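Side-chain contacts in IG hypothetical 16092 (Bacillus cereus ATCC 14579, PDB 1YQH), which is of unknown function but, as a member of the UPF0045 family related to thiamine-binding proteins, may bind thiamine or a similar small molecule: residues V14-K19 with Y24-K29; S37-E42 with T48-E53; V56-V61 with I80-R85; Q66-V69 with E75-T78. All blocks are in the same frame, centred on the assembly; numbering follows the deposited sequence. Where two conformers were deposited one is given.

Contact 1 of 4, residues V14-K19 with Y24-K29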
loop_
_atom_site.group_PDB
_atom_site.type_symbol
_atom_site.label_atom_id
_atom_site.label_comp_id
_atom_site.label_asym_id
_atom_site.label_seq_id
_atom_site.Cartn_x
_atom_site.Cartn_y
_atom_site.Cartn_z
ATOM N N VAL A 14 2.648 -6.584 -8.118
ATOM C CA VAL A 14 3.739 -6.038 -8.935
ATOM C C VAL A 14 3.145 -5.245 -10.087
ATOM O O VAL A 14 2.205 -5.703 -10.755
ATOM C CB VAL A 14 4.683 -7.163 -9.451
ATOM C CG1 VAL A 14 5.478 -7.753 -8.288
ATOM C CG2 VAL A 14 3.878 -8.262 -10.155
ATOM N N VAL A 15 3.650 -4.034 -10.297
ATOM C CA VAL A 15 3.220 -3.213 -11.430
ATOM C C VAL A 15 4.481 -2.935 -12.233
ATOM O O VAL A 15 5.321 -2.124 -11.820
ATOM C CB VAL A 15 2.582 -1.892 -10.995
ATOM C CG1 VAL A 15 2.079 -1.131 -12.196
ATOM C CG2 VAL A 15 1.456 -2.144 -9.998
ATOM N N PRO A 16 4.643 -3.647 -13.350
ATOM C CA PRO A 16 5.857 -3.542 -14.153
ATOM C C PRO A 16 5.793 -2.478 -15.239
ATOM O O PRO A 16 4.698 -2.099 -15.678
ATOM C CB PRO A 16 5.945 -4.928 -14.794
ATOM C CG PRO A 16 4.494 -5.307 -15.012
ATOM C CD PRO A 16 3.717 -4.680 -13.866
ATOM N N GLN A 17 6.966 -1.994 -15.639
ATOM C CA GLN A 17 7.122 -1.217 -16.861
ATOM C C GLN A 17 7.932 -2.076 -17.809
ATOM O O GLN A 17 9.067 -2.468 -17.490
ATOM C CB GLN A 17 7.873 0.086 -16.592
ATOM C CG GLN A 17 7.139 1.045 -15.687
ATOM C CD GLN A 17 5.871 1.592 -16.317
ATOM O OE1 GLN A 17 5.844 1.943 -17.507
ATOM N NE2 GLN A 17 4.823 1.694 -15.514
ATOM N N ALA A 18 7.357 -2.370 -18.970
ATOM C CA ALA A 18 8.035 -3.193 -19.979
ATOM C C ALA A 18 7.898 -2.559 -21.363
ATOM O O ALA A 18 6.779 -2.370 -21.842
ATOM C CB ALA A 18 7.475 -4.598 -19.988
ATOM N N LYS A 19 9.036 -2.283 -22.005
ATOM C CA LYS A 19 9.066 -1.608 -23.314
ATOM C C LYS A 19 8.480 -2.435 -24.465
ATOM O O LYS A 19 7.948 -1.867 -25.418
ATOM C CB LYS A 19 10.497 -1.162 -23.683
ATOM C CG LYS A 19 11.082 -0.017 -22.839
ATOM C CD LYS A 19 12.602 0.056 -23.000
ATOM C CE LYS A 19 13.243 1.107 -22.105
ATOM N NZ LYS A 19 14.741 1.122 -22.250
ATOM N N TYR A 24 0.090 -7.777 -18.719
ATOM C CA TYR A 24 -0.432 -9.079 -18.277
ATOM C C TYR A 24 0.549 -10.225 -18.533
ATOM O O TYR A 24 0.591 -11.182 -17.758
ATOM C CB TYR A 24 -1.787 -9.420 -18.917
ATOM C CG TYR A 24 -2.982 -8.595 -18.449
ATOM C CD1 TYR A 24 -4.108 -8.464 -19.265
ATOM C CD2 TYR A 24 -2.990 -7.945 -17.209
ATOM C CE1 TYR A 24 -5.222 -7.711 -18.862
ATOM C CE2 TYR A 24 -4.108 -7.178 -16.798
ATOM C CZ TYR A 24 -5.213 -7.076 -17.633
ATOM O OH TYR A 24 -6.310 -6.334 -17.243
ATOM N N SER A 25 1.324 -10.135 -19.618
ATOM C CA SER A 25 2.318 -11.164 -19.940
ATOM C C SER A 25 3.420 -11.232 -18.880
ATOM O O SER A 25 3.890 -12.311 -18.513
ATOM C CB SER A 25 2.917 -10.926 -21.332
ATOM O OG SER A 25 1.888 -10.882 -22.313
ATOM N N VAL A 26 3.820 -10.060 -18.401
ATOM C CA VAL A 26 4.880 -9.923 -17.415
ATOM C C VAL A 26 4.341 -10.362 -16.053
ATOM O O VAL A 26 4.978 -11.152 -15.351
ATOM C CB VAL A 26 5.365 -8.463 -17.370
ATOM C CG1 VAL A 26 6.385 -8.269 -16.258
ATOM C CG2 VAL A 26 5.951 -8.075 -18.733
ATOM N N VAL A 27 3.152 -9.880 -15.704
ATOM C CA VAL A 27 2.528 -10.260 -14.435
ATOM C C VAL A 27 2.306 -11.789 -14.332
ATOM O O VAL A 27 2.441 -12.366 -13.250
ATOM C CB VAL A 27 1.229 -9.445 -14.136
ATOM C CG1 VAL A 27 0.550 -9.951 -12.852
ATOM C CG2 VAL A 27 1.552 -7.945 -14.009
ATOM N N ASP A 28 1.995 -12.434 -15.452
ATOM C CA ASP A 28 1.772 -13.873 -15.447
ATOM C C ASP A 28 3.003 -14.672 -14.982
ATOM O O ASP A 28 2.867 -15.762 -14.424
ATOM C CB ASP A 28 1.331 -14.327 -16.832
ATOM C CG ASP A 28 0.849 -15.746 -16.843
ATOM O OD1 ASP A 28 -0.177 -16.040 -16.192
ATOM O OD2 ASP A 28 1.493 -16.564 -17.513
ATOM N N LYS A 29 4.197 -14.125 -15.204
ATOM C CA LYS A 29 5.425 -14.769 -14.754
ATOM C C LYS A 29 5.630 -14.573 -13.251
ATOM O O LYS A 29 6.175 -15.449 -12.568
ATOM C CB LYS A 29 6.628 -14.256 -15.551
ATOM C CG LYS A 29 6.554 -14.553 -17.064
ATOM C CD LYS A 29 6.345 -16.034 -17.386
ATOM C CE LYS A 29 7.585 -16.866 -17.155
ATOM N NZ LYS A 29 7.393 -18.292 -17.607
#

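Contact 2 of 4, residues S37-E42 with T48-E53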
loop_
_atom_site.group_PDB
_atom_site.type_symbol
_atom_site.label_atom_id
_atom_site.label_comp_id
_atom_site.label_asym_id
_atom_site.label_seq_id
_atom_site.Cartn_x
_atom_site.Cartn_y
_atom_site.Cartn_z
ATOM N N SER A 37 5.340 -22.058 -5.724
ATOM C CA SER A 37 6.002 -21.952 -4.417
ATOM C C SER A 37 5.610 -23.016 -3.398
ATOM O O SER A 37 6.394 -23.310 -2.510
ATOM C CB SER A 37 5.770 -20.575 -3.797
ATOM O OG SER A 37 4.411 -20.389 -3.444
ATOM N N GLY A 38 4.387 -23.521 -3.503
ATOM C CA GLY A 38 3.831 -24.450 -2.511
ATOM C C GLY A 38 2.989 -23.828 -1.402
ATOM O O GLY A 38 2.330 -24.553 -0.663
ATOM N N VAL A 39 3.033 -22.502 -1.239
ATOM C CA VAL A 39 2.263 -21.860 -0.159
ATOM C C VAL A 39 0.827 -21.657 -0.565
ATOM O O VAL A 39 0.526 -21.543 -1.760
ATOM C CB VAL A 39 2.884 -20.494 0.305
ATOM C CG1 VAL A 39 4.377 -20.664 0.601
ATOM C CG2 VAL A 39 2.642 -19.409 -0.721
ATOM N N ARG A 40 -0.066 -21.638 0.423
ATOM C CA ARG A 40 -1.460 -21.281 0.168
ATOM C C ARG A 40 -1.548 -19.842 -0.351
ATOM O O ARG A 40 -0.921 -18.937 0.200
ATOM C CB ARG A 40 -2.283 -21.410 1.441
ATOM C CG ARG A 40 -3.734 -21.048 1.194
ATOM C CD ARG A 40 -4.611 -21.351 2.359
ATOM N NE ARG A 40 -5.929 -20.784 2.109
ATOM C CZ ARG A 40 -6.881 -20.673 3.026
ATOM N NH1 ARG A 40 -6.662 -21.073 4.270
ATOM N NH2 ARG A 40 -8.044 -20.134 2.698
ATOM N N TYR A 41 -2.338 -19.627 -1.403
ATOM C CA TYR A 41 -2.498 -18.284 -1.952
ATOM C C TYR A 41 -3.871 -18.086 -2.584
ATOM O O TYR A 41 -4.606 -19.044 -2.837
ATOM C CB TYR A 41 -1.409 -18.010 -3.010
ATOM C CG TYR A 41 -1.601 -18.815 -4.279
ATOM C CD1 TYR A 41 -1.021 -20.085 -4.423
ATOM C CD2 TYR A 41 -2.394 -18.324 -5.326
ATOM C CE1 TYR A 41 -1.218 -20.838 -5.610
ATOM C CE2 TYR A 41 -2.606 -19.060 -6.490
ATOM C CZ TYR A 41 -2.019 -20.313 -6.619
ATOM O OH TYR A 41 -2.238 -21.026 -7.764
ATOM N N GLU A 42 -4.209 -16.823 -2.828
ATOM C CA GLU A 42 -5.363 -16.479 -3.634
ATOM C C GLU A 42 -5.068 -15.214 -4.415
ATOM O O GLU A 42 -4.701 -14.195 -3.830
ATOM C CB GLU A 42 -6.590 -16.272 -2.760
ATOM C CG GLU A 42 -7.863 -16.042 -3.554
ATOM C CD GLU A 42 -9.037 -15.777 -2.642
ATOM O OE1 GLU A 42 -9.924 -16.647 -2.567
ATOM O OE2 GLU A 42 -9.051 -14.725 -1.970
ATOM N N THR A 48 -2.364 -10.243 -4.561
ATOM C CA THR A 48 -2.376 -11.695 -4.340
ATOM C C THR A 48 -2.094 -11.921 -2.868
ATOM O O THR A 48 -1.139 -11.338 -2.322
ATOM C CB THR A 48 -1.304 -12.372 -5.223
ATOM O OG1 THR A 48 -1.741 -12.301 -6.582
ATOM C CG2 THR A 48 -1.070 -13.858 -4.839
ATOM N N THR A 49 -2.931 -12.738 -2.231
ATOM C CA THR A 49 -2.793 -13.050 -0.809
ATOM C C THR A 49 -1.963 -14.323 -0.663
ATOM O O THR A 49 -2.171 -15.265 -1.430
ATOM C CB THR A 49 -4.176 -13.283 -0.168
ATOM O OG1 THR A 49 -5.002 -12.139 -0.413
ATOM C CG2 THR A 49 -4.034 -13.500 1.353
ATOM N N LEU A 50 -1.050 -14.325 0.314
ATOM C CA LEU A 50 -0.219 -15.477 0.684
ATOM C C LEU A 50 -0.351 -15.788 2.174
ATOM O O LEU A 50 -0.571 -14.885 2.991
ATOM C CB LEU A 50 1.264 -15.186 0.399
ATOM C CG LEU A 50 1.647 -14.638 -0.976
ATOM C CD1 LEU A 50 3.126 -14.262 -1.039
ATOM C CD2 LEU A 50 1.304 -15.659 -2.075
ATOM N N GLU A 51 -0.197 -17.065 2.527
ATOM C CA GLU A 51 -0.170 -17.457 3.930
ATOM C C GLU A 51 1.010 -18.394 4.130
ATOM O O GLU A 51 1.232 -19.275 3.314
ATOM C CB GLU A 51 -1.478 -18.171 4.282
ATOM C CG GLU A 51 -1.565 -18.658 5.713
ATOM C CD GLU A 51 -2.833 -19.461 5.958
ATOM O OE1 GLU A 51 -3.904 -18.854 6.099
ATOM O OE2 GLU A 51 -2.765 -20.700 6.007
ATOM N N GLY A 52 1.764 -18.196 5.209
ATOM C CA GLY A 52 2.890 -19.079 5.508
ATOM C C GLY A 52 3.975 -18.392 6.308
ATOM O O GLY A 52 3.721 -17.416 7.016
ATOM N N GLU A 53 5.181 -18.933 6.208
ATOM C CA GLU A 53 6.317 -18.435 6.977
ATOM C C GLU A 53 6.821 -17.096 6.424
ATOM O O GLU A 53 6.987 -16.934 5.213
ATOM C CB GLU A 53 7.429 -19.474 6.920
ATOM C CG GLU A 53 8.679 -19.089 7.652
ATOM C CD GLU A 53 9.871 -19.953 7.264
ATOM O OE1 GLU A 53 9.681 -21.168 6.977
ATOM O OE2 GLU A 53 10.999 -19.417 7.257
HETATM O O HOH W 1 0.912 -21.970 3.123
HETATM O O HOH W 2 -4.805 -22.556 5.655
HETATM O O HOH W 3 -5.893 -11.292 -2.827
#

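Contact 3 of 4, residues V56-V61 with I80-R85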
loop_
_atom_site.group_PDB
_atom_site.type_symbol
_atom_site.label_atom_id
_atom_site.label_comp_id
_atom_site.label_asym_id
_atom_site.label_seq_id
_atom_site.Cartn_x
_atom_site.Cartn_y
_atom_site.Cartn_z
ATOM N N VAL A 56 9.827 -17.187 3.947
ATOM C CA VAL A 56 9.424 -17.910 2.743
ATOM C C VAL A 56 8.574 -17.007 1.863
ATOM O O VAL A 56 8.818 -16.909 0.665
ATOM C CB VAL A 56 8.670 -19.231 3.069
ATOM C CG1 VAL A 56 8.105 -19.892 1.798
ATOM C CG2 VAL A 56 9.605 -20.184 3.798
ATOM N N LEU A 57 7.592 -16.345 2.463
ATOM C CA LEU A 57 6.725 -15.432 1.718
ATOM C C LEU A 57 7.474 -14.230 1.132
ATOM O O LEU A 57 7.270 -13.889 -0.025
ATOM C CB LEU A 57 5.552 -14.980 2.588
ATOM C CG LEU A 57 4.280 -15.843 2.541
ATOM C CD1 LEU A 57 4.531 -17.338 2.579
ATOM C CD2 LEU A 57 3.306 -15.427 3.658
ATOM N N LEU A 58 8.345 -13.597 1.918
ATOM C CA LEU A 58 9.145 -12.496 1.381
ATOM C C LEU A 58 10.025 -12.948 0.213
ATOM O O LEU A 58 10.200 -12.210 -0.760
ATOM C CB LEU A 58 9.984 -11.810 2.465
ATOM C CG LEU A 58 9.151 -11.029 3.483
ATOM C CD1 LEU A 58 10.045 -10.685 4.671
ATOM C CD2 LEU A 58 8.552 -9.766 2.833
ATOM N N ASP A 59 10.570 -14.154 0.304
ATOM C CA ASP A 59 11.340 -14.697 -0.806
ATOM C C ASP A 59 10.472 -14.931 -2.047
ATOM O O ASP A 59 10.933 -14.699 -3.179
ATOM C CB ASP A 59 12.073 -15.981 -0.410
ATOM C CG ASP A 59 13.016 -16.453 -1.505
ATOM O OD1 ASP A 59 13.961 -15.703 -1.840
ATOM O OD2 ASP A 59 12.782 -17.550 -2.044
ATOM N N VAL A 60 9.225 -15.369 -1.846
ATOM C CA VAL A 60 8.280 -15.488 -2.970
ATOM C C VAL A 60 8.089 -14.138 -3.662
ATOM O O VAL A 60 8.155 -14.044 -4.893
ATOM C CB VAL A 60 6.913 -16.102 -2.540
ATOM C CG1 VAL A 60 5.863 -15.977 -3.654
ATOM C CG2 VAL A 60 7.114 -17.549 -2.151
ATOM N N VAL A 61 7.874 -13.093 -2.872
ATOM C CA VAL A 61 7.683 -11.765 -3.437
ATOM C C VAL A 61 8.938 -11.286 -4.202
ATOM O O VAL A 61 8.843 -10.754 -5.315
ATOM C CB VAL A 61 7.274 -10.748 -2.342
ATOM C CG1 VAL A 61 7.128 -9.340 -2.970
ATOM C CG2 VAL A 61 5.949 -11.168 -1.692
ATOM N N ILE A 80 3.517 -4.484 -0.775
ATOM C CA ILE A 80 3.387 -5.606 0.144
ATOM C C ILE A 80 2.623 -5.115 1.363
ATOM O O ILE A 80 2.838 -3.985 1.818
ATOM C CB ILE A 80 4.782 -6.149 0.615
ATOM C CG1 ILE A 80 5.665 -6.532 -0.580
ATOM C CG2 ILE A 80 4.600 -7.350 1.558
ATOM C CD1 ILE A 80 7.143 -6.763 -0.253
ATOM N N LYS A 81 1.714 -5.949 1.871
ATOM C CA LYS A 81 1.116 -5.694 3.172
ATOM C C LYS A 81 1.244 -6.971 4.001
ATOM O O LYS A 81 0.918 -8.062 3.517
ATOM C CB LYS A 81 -0.349 -5.307 3.032
ATOM C CG LYS A 81 -0.886 -4.540 4.234
ATOM C CD LYS A 81 -2.262 -3.947 3.950
ATOM C CE LYS A 81 -2.205 -2.623 3.165
ATOM N NZ LYS A 81 -1.743 -1.447 3.976
ATOM N N ILE A 82 1.725 -6.833 5.228
ATOM C CA ILE A 82 1.960 -7.990 6.088
ATOM C C ILE A 82 1.131 -7.851 7.351
ATOM O O ILE A 82 1.158 -6.799 7.991
ATOM C CB ILE A 82 3.454 -8.142 6.506
ATOM C CG1 ILE A 82 4.378 -8.097 5.284
ATOM C CG2 ILE A 82 3.684 -9.440 7.315
ATOM C CD1 ILE A 82 5.866 -7.994 5.631
ATOM N N HIS A 83 0.423 -8.929 7.718
ATOM C CA HIS A 83 -0.201 -9.020 9.037
ATOM C C HIS A 83 0.690 -9.908 9.888
ATOM O O HIS A 83 0.787 -11.119 9.669
ATOM C CB HIS A 83 -1.623 -9.613 8.958
ATOM C CG HIS A 83 -2.415 -9.423 10.216
ATOM N ND1 HIS A 83 -3.789 -9.327 10.226
ATOM C CD2 HIS A 83 -2.019 -9.305 11.506
ATOM C CE1 HIS A 83 -4.208 -9.173 11.471
ATOM N NE2 HIS A 83 -3.154 -9.149 12.267
ATOM N N TYR A 84 1.367 -9.278 10.847
ATOM C CA TYR A 84 2.398 -9.921 11.640
ATOM C C TYR A 84 1.892 -10.065 13.075
ATOM O O TYR A 84 1.607 -9.071 13.743
ATOM C CB TYR A 84 3.660 -9.048 11.576
ATOM C CG TYR A 84 4.880 -9.622 12.245
ATOM C CD1 TYR A 84 5.448 -10.820 11.798
ATOM C CD2 TYR A 84 5.487 -8.953 13.310
ATOM C CE1 TYR A 84 6.579 -11.348 12.410
ATOM C CE2 TYR A 84 6.628 -9.480 13.931
ATOM C CZ TYR A 84 7.163 -10.672 13.466
ATOM O OH TYR A 84 8.293 -11.200 14.063
ATOM N N ARG A 85 1.762 -11.306 13.537
ATOM C CA ARG A 85 1.319 -11.602 14.899
ATOM C C ARG A 85 2.104 -12.831 15.344
ATOM O O ARG A 85 1.556 -13.936 15.369
ATOM C CB ARG A 85 -0.184 -11.876 14.933
ATOM C CG ARG A 85 -0.775 -12.053 16.335
ATOM C CD ARG A 85 -2.145 -12.701 16.239
ATOM N NE ARG A 85 -3.145 -11.797 15.669
ATOM C CZ ARG A 85 -4.207 -12.186 14.960
ATOM N NH1 ARG A 85 -4.417 -13.476 14.705
ATOM N NH2 ARG A 85 -5.070 -11.284 14.519
#

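Contact 4 of 4, residues Q66-V69 with E75-T78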
loop_
_atom_site.group_PDB
_atom_site.type_symbol
_atom_site.label_atom_id
_atom_site.label_comp_id
_atom_site.label_asym_id
_atom_site.label_seq_id
_atom_site.Cartn_x
_atom_site.Cartn_y
_atom_site.Cartn_z
ATOM N N GLN A 66 11.466 -10.273 -9.457
ATOM C CA GLN A 66 12.552 -10.609 -10.374
ATOM C C GLN A 66 12.016 -11.299 -11.629
ATOM O O GLN A 66 12.523 -11.059 -12.728
ATOM C CB GLN A 66 13.641 -11.467 -9.696
ATOM C CG GLN A 66 14.820 -11.792 -10.615
ATOM C CD GLN A 66 15.559 -10.562 -11.093
ATOM O OE1 GLN A 66 15.884 -10.437 -12.280
ATOM N NE2 GLN A 66 15.844 -9.649 -10.174
ATOM N N ALA A 67 10.991 -12.140 -11.477
ATOM C CA ALA A 67 10.376 -12.791 -12.652
ATOM C C ALA A 67 9.861 -11.751 -13.659
ATOM O O ALA A 67 9.945 -11.963 -14.874
ATOM C CB ALA A 67 9.256 -13.744 -12.239
ATOM N N CYS A 68 9.343 -10.637 -13.152
ATOM C CA CYS A 68 8.873 -9.557 -14.015
ATOM C C CYS A 68 10.017 -9.005 -14.871
ATOM O O CYS A 68 9.887 -8.846 -16.088
ATOM C CB CYS A 68 8.274 -8.420 -13.182
ATOM S SG CYS A 68 6.723 -8.781 -12.351
ATOM N N VAL A 69 11.148 -8.738 -14.226
ATOM C CA VAL A 69 12.352 -8.251 -14.910
ATOM C C VAL A 69 12.869 -9.281 -15.917
ATOM O O VAL A 69 13.204 -8.937 -17.067
ATOM C CB VAL A 69 13.442 -7.861 -13.883
ATOM C CG1 VAL A 69 14.767 -7.491 -14.575
ATOM C CG2 VAL A 69 12.929 -6.692 -13.015
ATOM N N GLU A 75 11.529 -2.049 -14.982
ATOM C CA GLU A 75 11.381 -1.744 -13.560
ATOM C C GLU A 75 10.051 -2.255 -13.045
ATOM O O GLU A 75 9.148 -2.559 -13.826
ATOM C CB GLU A 75 11.543 -0.241 -13.277
ATOM C CG GLU A 75 10.485 0.647 -13.947
ATOM C CD GLU A 75 10.703 2.146 -13.707
ATOM O OE1 GLU A 75 11.816 2.557 -13.308
ATOM O OE2 GLU A 75 9.747 2.922 -13.942
ATOM N N VAL A 76 9.932 -2.344 -11.725
ATOM C CA VAL A 76 8.719 -2.867 -11.121
ATOM C C VAL A 76 8.441 -2.065 -9.872
ATOM O O VAL A 76 9.364 -1.771 -9.114
ATOM C CB VAL A 76 8.891 -4.357 -10.684
ATOM C CG1 VAL A 76 7.579 -4.907 -10.125
ATOM C CG2 VAL A 76 9.413 -5.227 -11.827
ATOM N N ILE A 77 7.173 -1.718 -9.659
ATOM C CA ILE A 77 6.753 -1.163 -8.376
ATOM C C ILE A 77 6.034 -2.286 -7.637
ATOM O O ILE A 77 5.008 -2.810 -8.116
ATOM C CB ILE A 77 5.816 0.054 -8.540
ATOM C CG1 ILE A 77 6.441 1.142 -9.424
ATOM C CG2 ILE A 77 5.382 0.609 -7.159
ATOM C CD1 ILE A 77 7.759 1.759 -8.880
ATOM N N THR A 78 6.586 -2.671 -6.490
ATOM C CA THR A 78 6.076 -3.823 -5.756
ATOM C C THR A 78 5.474 -3.341 -4.438
ATOM O O THR A 78 6.117 -2.603 -3.703
ATOM C CB THR A 78 7.215 -4.861 -5.532
ATOM O OG1 THR A 78 7.748 -5.274 -6.803
ATOM C CG2 THR A 78 6.724 -6.109 -4.758
#

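Contact 1 of 4, residues V14-K19 with Y24-K29
P16 lies against two consecutive residues of helix 23-36, V26 and V27, and this small cluster is the tight part of the contact. Its ring uses three carbons. CB and CG share one methyl, with CB 3.7 Å from CG1 of V26, while CD rests 3.9 Å from CG2 of V27. The proline and V26 run past each other in opposite senses, whereas the proline and V27 cross nearly at right angles, so the ring is met from two directions by consecutive helix residues. V26 has CG1 anti to its backbone N (chi1 175°), which commits that methyl to the proline. The other methyl, CG2, is thereby available to A18, whose CB sits 4.0 Å from it. V26 thus spans P16 and A18, both of which point toward the helix. V27 CG2 also comes to 4.0 Å from the carbonyl O of V14. No hydrogen bond crosses between the segments. The loose side belongs to S25 and K29, which are exposed, K29 pairing with E32 of its own helix. The alternate strand residues V15 and Q17 look away from the helix, toward the second subunit, where V15 packs on its counterpart and Q17 NE2 bonds to P16 O of that subunit. The axes of strand 14-17 and helix 24-29 come within 8.6 Å, at 132° between their N-to-C directions. Helix 54-70 closes the cluster through C68, which touches both V14 and V26, while strand 75-84 flanks V14 through V76 and T78.

Contact 2 of 4, residues S37-E42 with T48-E53
E42 and T49 face each other as a hydrogen-bonded pair of two antiparallel strands, whose axes run at 165° and come within 4.7 Å. T49 N reaches E42 O at 2.8 Å, and E42 N answers to T49 O at 2.9 Å. Further along, E51 N still donates to R40 O, but the return link is made by a water that accepts from R40 N (2.9 Å) and donates to E51 O (2.7 Å). Solvent therefore enters the backbone seam where the strands begin to part. Side chains divide between the two faces. On one, R40 and E51 stretch out as extended chains, and their flat ends are turned 70° from each other. NH1 of R40 lies 4.0 Å from OE1 of E51, a long ion pair in which the oxygen stands well out of the guanidinium plane, so that charge alone acts. A second water, in the guanidinium plane at its edge, accepts from NH1 and donates to OE2. Stronger partners lie outside: D93 for R40, the backbone N of I92 for E51, and R100 for E42. On the opposite face the contacts between the strands are apolar. CD2 of L50 touches CB of Y41 at 3.7 Å and CG2 of V39 at 4.2 Å. Y41 holds its ring between backbone N and carbonyl carbon (chi1 70°), and the ring leads away from L50 to V34 and Q35 of helix 23-36. With charged side chains on one face and helix-packed ones on the other, these strands form the beta hairpin of a ferredoxin-like alpha/beta fold.

Contact 3 of 4, residues V56-V61 with I80-R85
I80 and I82 meet V61 and L58 through methyl and methylene groups alone; no flat group takes part, so nothing is stacked. The planar side chains of this segment serve other partners: H83 ND1 is hydrogen-bonded to K95 NZ, while R85 pairs with E94. Across the contact, the closer pair is V61 and I80. CG1 of V61 is 3.7 Å from CD1 of I80, and 4.0 Å from CG1 of I80, so a single valine methyl settles on the outer bond of the isoleucine. The two side chains lie at an oblique angle. V61 presents that methyl because CG1 is anti to the backbone N (chi1 178°). I80 meets it with its long branch, CG1 standing anti to the carbonyl carbon and CD1 extending it further (chi2 166°). A turn earlier in the helix, L58 sets off at a slant to the strand, yet its CD2 swings nearer and stops 4.3 Å from CD1 of I82, a looser touch. Helix and strand backbones stay apart, with V61 CA and I80 CA 8.3 Å from each other. F12 and M10 of strand 8-17 flank the valine and I80 respectively, and L58 also packs on K62 of the fourth subunit. All four touching residues are buried, and no hydrogen bond joins the segments. Cohesion between helix and strand here is consequently dispersive and hydrophobic, whereas directional bonding lies in the sheet, with strand 8-17 and with the fourth subunit's strand.

Contact 4 of 4, residues Q66-V69 with E75-T78
V76, which packs on C68 and V69, is preceded in its strand by E75, whose OE1 is gripped by two groups of the fourth subunit, R85 NH2 in a salt bridge and H83 NE2 in a hydrogen bond. That polar grip lies on the side of the strand turned from the helix; between helix residues 66-69 and strand residues 75-78 no hydrogen bond forms. V76 does the touching with one methyl only. Its CG2 is 3.7 Å from CB of C68 and 4.0 Å from CG2 of V69, so it sits against two adjacent helix residues at once. V76 has CG1 anti to the backbone N (chi1 -177°), which puts CG2 beside that N and toward the helix. V69 offers its own CG2 from an oblique direction. C68, by contrast, meets V76 with its CB, and the sulfur heads past the valine. Cysteine thus works in two directions, the CB serving the strand and the sulfur packing between V14 and the helix 23-36 residues V26 and A30. CA atoms of C68 and V76 are 7.3 Å apart, a spacing bridged by short side chains. The strand is held laterally by backbone bonds of I77 with V15 and of E75 with Q17, and T78 OG1 bonds to Q65 OE1 of the same helix. Small apolar groups therefore supply the helix-to-sheet packing, while E75 and the strand's backbone direct their bonds to strand 8-17 and the fourth subunit.

Overall arrangement
Taken in chain order, contacts 1, 2 and 3 follow one another, with contact 4 nested in the loop closed by contact 3. All four reach one antiparallel sheet, ordered 40-43, 48-52, 8-17, 75-84, covered by helices 23-36 and 54-70 in a ferredoxin-like pattern. Contacts 1 and 4 are closest, centres about 7 Å apart, and contacts 2 and 3 follow at about 9 Å, meeting where L57 packs on L50. Contacts 3 and 4 share helix 54-70 and strand 75-84, with centres about 16 Å apart. Contacts 1, 3 and 4 pack helices on the sheet and contact 2 joins two of its strands, while strand 75-84 continues the sheet into the fourth subunit.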